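Local coordinates for nodulation fucosyltransferase NodZ (Bradyrhizobium sp., PDB 2HHC), which is a bacterial nodulation protein of the GT-B glycosyltransferase clan, built from two Rossmann-like halves, at residues A[279-284]-A[299-304]; A[49-54]-A[71-76]. All coordinates share one frame; numbering follows the deposited sequence. Where two conformers were deposited one is given.

Interaction 1 (A[279-284]-A[299-304])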
loop_
_atom_site.group_PDB
_atom_site.type_symbol
_atom_site.label_atom_id
_atom_site.label_comp_id
_atom_site.label_asym_id
_atom_site.label_seq_id
_atom_site.Cartn_x
_atom_site.Cartn_y
_atom_site.Cartn_z
ATOM N N THR A 279 -3.881 -15.490 -10.352
ATOM C CA THR A 279 -3.368 -16.052 -9.139
ATOM C C THR A 279 -2.209 -15.153 -8.735
ATOM O O THR A 279 -1.450 -14.702 -9.614
ATOM C CB THR A 279 -2.812 -17.466 -9.381
ATOM O OG1 THR A 279 -3.887 -18.325 -9.719
ATOM C CG2 THR A 279 -2.079 -18.013 -8.134
ATOM N N VAL A 280 -2.092 -14.880 -7.449
ATOM C CA VAL A 280 -0.940 -14.124 -6.928
ATOM C C VAL A 280 -0.269 -14.893 -5.806
ATOM O O VAL A 280 -0.891 -15.401 -4.881
ATOM C CB VAL A 280 -1.320 -12.713 -6.447
ATOM C CG1 VAL A 280 -0.097 -11.984 -5.870
ATOM C CG2 VAL A 280 -1.755 -11.901 -7.613
ATOM N N ILE A 281 1.061 -14.970 -5.928
ATOM C CA ILE A 281 1.951 -15.550 -4.936
ATOM C C ILE A 281 2.547 -14.398 -4.124
ATOM O O ILE A 281 3.162 -13.479 -4.679
ATOM C CB ILE A 281 3.086 -16.370 -5.604
ATOM C CG1 ILE A 281 2.505 -17.618 -6.283
ATOM C CG2 ILE A 281 4.118 -16.729 -4.557
ATOM C CD1 ILE A 281 3.399 -18.272 -7.244
ATOM N N ARG A 282 2.319 -14.438 -2.823
ATOM C CA ARG A 282 2.758 -13.386 -1.877
ATOM C C ARG A 282 3.949 -13.888 -1.067
ATOM O O ARG A 282 3.810 -14.661 -0.114
ATOM C CB ARG A 282 1.621 -13.044 -0.918
ATOM C CG ARG A 282 0.327 -12.576 -1.577
ATOM C CD ARG A 282 -0.685 -12.184 -0.582
ATOM N NE ARG A 282 -0.407 -10.863 -0.003
ATOM C CZ ARG A 282 -1.052 -10.335 1.028
ATOM N NH1 ARG A 282 -2.016 -10.995 1.645
ATOM N NH2 ARG A 282 -0.741 -9.112 1.436
ATOM N N PHE A 283 5.138 -13.402 -1.412
ATOM C CA PHE A 283 6.355 -13.824 -0.749
ATOM C C PHE A 283 7.066 -12.564 -0.186
ATOM O O PHE A 283 7.863 -11.932 -0.871
ATOM C CB PHE A 283 7.214 -14.601 -1.768
ATOM C CG PHE A 283 8.264 -15.419 -1.174
ATOM C CD1 PHE A 283 9.518 -14.860 -0.927
ATOM C CD2 PHE A 283 8.028 -16.745 -0.819
ATOM C CE1 PHE A 283 10.535 -15.620 -0.369
ATOM C CE2 PHE A 283 9.037 -17.516 -0.249
ATOM C CZ PHE A 283 10.294 -16.967 -0.018
ATOM N N PRO A 284 6.714 -12.138 1.072
ATOM C CA PRO A 284 5.832 -12.777 2.081
ATOM C C PRO A 284 4.404 -12.246 2.013
ATOM O O PRO A 284 4.141 -11.169 1.511
ATOM C CB PRO A 284 6.508 -12.379 3.393
ATOM C CG PRO A 284 7.229 -11.116 3.070
ATOM C CD PRO A 284 7.628 -11.151 1.614
ATOM N N ARG A 299 -7.322 -16.117 -6.707
ATOM C CA ARG A 299 -6.598 -17.106 -5.888
ATOM C C ARG A 299 -5.259 -16.533 -5.419
ATOM O O ARG A 299 -4.532 -15.903 -6.187
ATOM C CB ARG A 299 -6.318 -18.378 -6.691
ATOM C CG ARG A 299 -7.538 -19.168 -7.119
ATOM C CD ARG A 299 -7.256 -19.616 -8.553
ATOM N NE ARG A 299 -7.501 -20.993 -8.769
ATOM C CZ ARG A 299 -7.303 -21.656 -9.909
ATOM N NH1 ARG A 299 -6.815 -21.090 -11.002
ATOM N NH2 ARG A 299 -7.618 -22.919 -9.940
ATOM N N ILE A 300 -4.924 -16.828 -4.175
ATOM C CA ILE A 300 -3.725 -16.341 -3.532
ATOM C C ILE A 300 -2.946 -17.558 -3.020
ATOM O O ILE A 300 -3.528 -18.478 -2.425
ATOM C CB ILE A 300 -4.092 -15.424 -2.362
ATOM C CG1 ILE A 300 -4.892 -14.198 -2.863
ATOM C CG2 ILE A 300 -2.829 -14.962 -1.652
ATOM C CD1 ILE A 300 -6.417 -14.386 -2.787
ATOM N N ILE A 301 -1.647 -17.598 -3.286
ATOM C CA ILE A 301 -0.785 -18.675 -2.769
ATOM C C ILE A 301 0.272 -18.038 -1.859
ATOM O O ILE A 301 0.897 -17.012 -2.202
ATOM C CB ILE A 301 -0.162 -19.429 -3.896
ATOM C CG1 ILE A 301 -1.220 -20.306 -4.564
ATOM C CG2 ILE A 301 1.025 -20.264 -3.402
ATOM C CD1 ILE A 301 -0.818 -21.052 -5.834
ATOM N N GLU A 302 0.499 -18.666 -0.713
ATOM C CA GLU A 302 1.511 -18.179 0.193
ATOM C C GLU A 302 1.961 -19.281 1.124
ATOM O O GLU A 302 1.264 -20.279 1.274
ATOM C CB GLU A 302 0.975 -17.007 0.981
ATOM C CG GLU A 302 -0.090 -17.386 1.963
ATOM C CD GLU A 302 -1.048 -16.250 2.285
ATOM O OE1 GLU A 302 -1.272 -15.383 1.445
ATOM O OE2 GLU A 302 -1.582 -16.236 3.401
ATOM N N PHE A 303 3.141 -19.117 1.717
ATOM C CA PHE A 303 3.566 -19.984 2.800
ATOM C C PHE A 303 2.847 -19.531 4.061
ATOM O O PHE A 303 2.832 -18.340 4.377
ATOM C CB PHE A 303 5.083 -19.936 2.950
ATOM C CG PHE A 303 5.798 -20.725 1.890
ATOM C CD1 PHE A 303 6.092 -20.150 0.658
ATOM C CD2 PHE A 303 6.154 -22.050 2.112
ATOM C CE1 PHE A 303 6.742 -20.900 -0.330
ATOM C CE2 PHE A 303 6.794 -22.782 1.138
ATOM C CZ PHE A 303 7.079 -22.215 -0.089
ATOM N N ASP A 304 2.192 -20.481 4.727
ATOM C CA ASP A 304 1.472 -20.217 5.974
ATOM C C ASP A 304 1.780 -21.352 6.913
ATOM O O ASP A 304 0.892 -21.886 7.591
HETATM O O HOH W 1 4.866 -16.904 0.828
HETATM O O HOH W 2 -2.955 -13.674 1.932
#
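V280 and I301 lie in the tight part of this contact. V280 N donates to R299 O at 2.9 Å. V280 O takes the I301 N-H at 2.8 Å. R282 N reaches I301 O at 3.0 Å. On one face I281 and I301 lie side by side, with I281 CG1 4.0 Å from I301 CB. Helix 192-209 covers them with A204 and A208. On the other face CG2 of I300 packs on CD of R282 at 3.7 Å. The strands are parallel neighbours in a beta-alpha-beta unit with helix 291-296, part of a Rossmann-like sheet of the GT-B fold. Past R282 the contact is looser: no direct backbone bond joins the segments, and a water bridges R282 O and F303 N. It also sits in plane at the edge of the F303 ring. CD1 of F303 meets the edge of the F283 ring, 4.1 Å from CE2. The R282 chain bends at chi3 (77°), and T290 and the S287 carbonyl hold its NE and NH2. R282 NH1 stays 4.5 Å from E302 OE1, too far for a salt bridge, with the guanidinium and carboxylate planes 58° apart. A second water lies between these groups and accepts from R282 NH1 at 2.9 Å.

Interaction 2 (A[49-54]-A[71-76])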
loop_
_atom_site.group_PDB
_atom_site.type_symbol
_atom_site.label_atom_id
_atom_site.label_comp_id
_atom_site.label_asym_id
_atom_site.label_seq_id
_atom_site.Cartn_x
_atom_site.Cartn_y
_atom_site.Cartn_z
ATOM N N PRO A 49 11.825 17.269 1.218
ATOM C CA PRO A 49 11.163 16.764 2.412
ATOM C C PRO A 49 9.826 17.404 2.797
ATOM O O PRO A 49 9.064 16.835 3.596
ATOM C CB PRO A 49 12.161 17.107 3.514
ATOM C CG PRO A 49 12.841 18.286 3.011
ATOM C CD PRO A 49 13.041 18.032 1.565
ATOM N N PHE A 50 9.521 18.578 2.238
ATOM C CA PHE A 50 8.282 19.265 2.601
ATOM C C PHE A 50 7.224 19.216 1.502
ATOM O O PHE A 50 6.137 19.748 1.665
ATOM C CB PHE A 50 8.544 20.687 3.049
ATOM C CG PHE A 50 9.713 20.806 3.994
ATOM C CD1 PHE A 50 9.738 20.084 5.173
ATOM C CD2 PHE A 50 10.772 21.603 3.671
ATOM C CE1 PHE A 50 10.820 20.210 6.038
ATOM C CE2 PHE A 50 11.860 21.701 4.533
ATOM C CZ PHE A 50 11.849 20.973 5.715
ATOM N N SER A 51 7.512 18.532 0.404
ATOM C CA SER A 51 6.562 18.398 -0.684
ATOM C C SER A 51 5.607 17.265 -0.361
ATOM O O SER A 51 6.062 16.140 -0.010
ATOM C CB SER A 51 7.330 18.057 -1.957
ATOM O OG SER A 51 6.449 17.878 -3.016
ATOM N N ASN A 52 4.284 17.488 -0.482
ATOM C CA ASN A 52 3.358 16.412 -0.227
ATOM C C ASN A 52 3.384 15.456 -1.407
ATOM O O ASN A 52 3.109 15.890 -2.506
ATOM C CB ASN A 52 1.961 17.010 -0.030
ATOM C CG ASN A 52 0.945 16.035 0.524
ATOM O OD1 ASN A 52 1.179 14.832 0.526
ATOM N ND2 ASN A 52 -0.181 16.544 1.003
ATOM N N ALA A 53 3.794 14.217 -1.185
ATOM C CA ALA A 53 3.976 13.275 -2.289
ATOM C C ALA A 53 2.685 12.821 -2.922
ATOM O O ALA A 53 2.711 12.304 -4.042
ATOM C CB ALA A 53 4.732 12.057 -1.802
ATOM N N PHE A 54 1.554 12.950 -2.244
ATOM C CA PHE A 54 0.315 12.374 -2.810
ATOM C C PHE A 54 0.070 12.843 -4.273
ATOM O O PHE A 54 -0.178 12.002 -5.164
ATOM C CB PHE A 54 -0.898 12.569 -1.883
ATOM C CG PHE A 54 -2.142 11.934 -2.387
ATOM C CD1 PHE A 54 -2.446 10.611 -2.123
ATOM C CD2 PHE A 54 -3.001 12.674 -3.144
ATOM C CE1 PHE A 54 -3.662 10.081 -2.626
ATOM C CE2 PHE A 54 -4.199 12.152 -3.675
ATOM C CZ PHE A 54 -4.505 10.823 -3.363
ATOM N N CYS A 71 -5.414 17.100 0.098
ATOM C CA CYS A 71 -4.381 16.157 -0.327
ATOM C C CYS A 71 -3.123 16.772 -0.925
ATOM O O CYS A 71 -2.317 16.035 -1.542
ATOM C CB CYS A 71 -4.952 15.275 -1.463
ATOM S SG CYS A 71 -5.161 16.099 -3.059
ATOM N N ASP A 72 -2.890 18.059 -0.714
ATOM C CA ASP A 72 -1.906 18.748 -1.476
ATOM C C ASP A 72 -1.015 19.675 -0.661
ATOM O O ASP A 72 -0.868 19.436 0.541
ATOM C CB ASP A 72 -2.598 19.449 -2.606
ATOM C CG ASP A 72 -3.612 20.502 -2.141
ATOM O OD1 ASP A 72 -3.522 20.966 -0.986
ATOM O OD2 ASP A 72 -4.497 20.874 -2.953
ATOM N N ASP A 73 -0.387 20.666 -1.257
ATOM C CA ASP A 73 0.549 21.488 -0.509
ATOM C C ASP A 73 -0.090 22.442 0.496
ATOM O O ASP A 73 0.611 23.117 1.238
ATOM C CB ASP A 73 1.648 22.101 -1.386
ATOM C CG ASP A 73 2.797 21.060 -1.826
ATOM O OD1 ASP A 73 3.502 21.462 -2.777
ATOM O OD2 ASP A 73 3.057 19.945 -1.242
ATOM N N ARG A 74 -1.415 22.497 0.567
ATOM C CA ARG A 74 -2.073 23.243 1.637
ATOM C C ARG A 74 -1.650 22.729 3.022
ATOM O O ARG A 74 -1.725 23.481 3.991
ATOM C CB ARG A 74 -3.584 23.202 1.485
ATOM C CG ARG A 74 -4.061 24.092 0.399
ATOM C CD ARG A 74 -5.597 23.986 0.179
ATOM N NE ARG A 74 -5.877 22.701 -0.426
ATOM C CZ ARG A 74 -7.070 22.141 -0.567
ATOM N NH1 ARG A 74 -8.140 22.740 -0.104
ATOM N NH2 ARG A 74 -7.154 20.959 -1.171
ATOM N N VAL A 75 -1.159 21.507 3.131
ATOM C CA VAL A 75 -0.597 21.066 4.425
ATOM C C VAL A 75 0.521 22.000 4.946
ATOM O O VAL A 75 0.784 22.043 6.149
ATOM C CB VAL A 75 -0.146 19.591 4.356
ATOM C CG1 VAL A 75 -1.328 18.706 4.070
ATOM C CG2 VAL A 75 0.990 19.379 3.375
ATOM N N ASN A 76 1.196 22.710 4.049
ATOM C CA ASN A 76 2.261 23.643 4.402
ATOM C C ASN A 76 1.758 25.059 4.661
ATOM O O ASN A 76 2.556 25.946 5.010
ATOM C CB ASN A 76 3.300 23.688 3.298
ATOM C CG ASN A 76 4.118 22.436 3.222
ATOM O OD1 ASN A 76 4.390 21.806 4.238
ATOM N ND2 ASN A 76 4.439 21.992 2.008
HETATM O O HOH W 3 5.539 20.267 -3.671
#
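N52 meets D73 and D72 through two hydrogen bonds. Its backbone N donates to D73 OD2 at 2.8 Å, nearly in line with the C-O bond. D73 was modelled in two conformers, so this bond is certain only for the one described. N52 ND2 donates to D72 O at 3.0 Å. The oxygen lies in the amide plane of N52, but the donor sits above the carbonyl plane. N76 ND2 reaches F50 O at 2.8 Å, almost in its own amide plane. At the buried end, CB of C71 touches CD2 of F54 at 3.7 Å, and C71 SG lies obliquely 5.1 Å from the F54 ring centroid.

N52 holds CG anti to its backbone N (chi1 -168°), which places ND2 at D72 O. Its OD1 accepts from W40 N and, weakly, from F54 N. Its ND2 also reaches I38 O, and both V75 methyls pack on that nitrogen. R41 NH1 binds N76 OD1. R74 grips D72 side-on, NE to OD1 at 3.0 Å, while R74 N donates to the same oxygen. The motifs are an Asx turn at D72 and an N52 capping bond before helix 54-57, in loops after adjacent parallel strands 35-39 and 67-70.

How the interactions relate
From the N terminus, the chain first builds strands 6-10 and 35-39, then enters the loop holding 49-54. Interaction 2 joins that loop to 71-76 and closes a short excursion containing helix 54-57 and strands 63-64 and 67-70. The chain goes on to complete the first sheet. It starts the second at strand 170-176. Interaction 1 comes late and closes the crossover from 279-284 through helix 291-296 to 299-304. The two closures are in series and neither nest nor cross. Their centres are 35 Å apart, on opposite sides of the chain's centre. Interaction 2 ties loops beside the first sheet; interaction 1 joins neighbouring strands within the second.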